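Local coordinates for protein toxin coregulated pilin (Vibrio cholerae, PDB 3HRV) that forms the major subunit of the toxin-coregulated pilus, a type IV pilus essential for bacterial aggregation and colonization of the host small intestine, at residues 65-69 against 70-74. Numbering follows the deposited sequence.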
# COMPACT_ATOMS: atom_id res chain seq x y z
N GLY A 65 4.26 16.29 1.51
CA GLY A 65 5.61 16.81 1.52
C GLY A 65 6.34 16.47 0.23
O GLY A 65 7.13 17.27 -0.28
N LEU A 66 6.09 15.27 -0.30
CA LEU A 66 6.72 14.86 -1.55
C LEU A 66 6.28 15.82 -2.64
O LEU A 66 7.05 16.14 -3.55
CB LEU A 66 6.31 13.44 -1.94
CG LEU A 66 6.80 12.29 -1.04
CD1 LEU A 66 6.28 10.97 -1.59
CD2 LEU A 66 8.31 12.28 -0.99
N VAL A 67 5.04 16.26 -2.55
CA VAL A 67 4.53 17.17 -3.57
C VAL A 67 5.18 18.55 -3.46
O VAL A 67 5.68 19.09 -4.45
CB VAL A 67 3.00 17.33 -3.47
CG1 VAL A 67 2.52 18.38 -4.47
CG2 VAL A 67 2.32 16.01 -3.74
N SER A 68 5.16 19.12 -2.18
CA SER A 68 5.74 20.43 -1.95
C SER A 68 7.21 20.51 -2.33
O SER A 68 7.67 21.54 -2.84
CB SER A 68 5.55 20.85 -0.48
OG SER A 68 4.18 20.87 -0.11
N LEU A 69 7.96 19.44 -2.10
CA LEU A 69 9.38 19.45 -2.45
C LEU A 69 9.62 19.13 -3.92
O LEU A 69 10.76 19.09 -4.38
CB LEU A 69 10.18 18.49 -1.57
CG LEU A 69 10.69 19.11 -0.27
CD1 LEU A 69 9.54 19.25 0.73
CD2 LEU A 69 11.79 18.23 0.32
N GLY A 70 8.53 18.91 -4.66
CA GLY A 70 8.65 18.62 -6.08
C GLY A 70 9.06 17.22 -6.48
O GLY A 70 9.41 16.98 -7.63
N LYS A 71 8.99 16.28 -5.58
CA LYS A 71 9.42 14.92 -5.83
C LYS A 71 8.34 14.11 -6.56
O LYS A 71 8.64 13.11 -7.20
CB LYS A 71 9.83 14.25 -4.52
CG LYS A 71 11.09 14.88 -3.92
CD LYS A 71 11.53 14.18 -2.65
CE LYS A 71 12.93 14.61 -2.26
NZ LYS A 71 13.94 14.29 -3.31
N VAL A 72 7.11 14.68 -6.53
CA VAL A 72 5.98 14.14 -7.29
C VAL A 72 5.02 15.30 -7.51
O VAL A 72 5.07 16.29 -6.77
CB VAL A 72 5.22 13.00 -6.55
CG1 VAL A 72 6.15 11.85 -6.24
CG2 VAL A 72 4.57 13.54 -5.29
N SER A 73 4.16 15.18 -8.61
CA SER A 73 3.19 16.25 -8.79
C SER A 73 2.10 16.13 -7.74
O SER A 73 1.91 15.07 -7.16
CB SER A 73 2.58 16.18 -10.19
OG SER A 73 1.57 15.18 -10.25
N ALA A 74 1.29 17.24 -7.65
CA ALA A 74 0.15 17.27 -6.73
C ALA A 74 -0.83 16.16 -7.09
O ALA A 74 -1.34 15.46 -6.22
CB ALA A 74 -0.54 18.62 -6.79
O HOH W 1 5.34 18.97 -7.24
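Val67, in the last turn of helix 56-68, meets the chain that doubles back past it with both its methyls. With CG1 anti to the backbone N (chi1 175°), Val67 CG1 lies 3.5 Å from Ala74 CA, a tight approach, and touches Ala74 CB. On the other branch, Val67 CG2 rests 3.7 Å from Val72 CG2, the two side chains crossing at about a right angle. That same Val72 methyl also touches CB of Leu66, whose side chain continues onto Val36 and Met40 of helix 24-44, while Val72 itself packs on Ala39.

The reversal is a Schellman motif. Gly70, at positive phi (78°), directs its N to Val67 O (2.9 Å), approaching from above the carbonyl plane. Leu66 O receives Lys71 N at 2.8 Å, nearly in line with its C=O bond, and a weak second bond from Val72 N. Val67 CA makes a C-H...O contact back across the turn with Val72 O (3.4 Å), and one water donates to both Val67 O and Val72 O. Ser73 sits at the N-cap of helix 74-77, its side chain capping a backbone N there, and its own N is hydrogen-bonded to Glu76 OE2.

The carbonyls of Leu66 and Val67 are thus satisfied by turn amides, that of Val67 also by a water, while Val72 joins Val67 to Leu66, and Leu66 and Val72 themselves pack on helix 24-44.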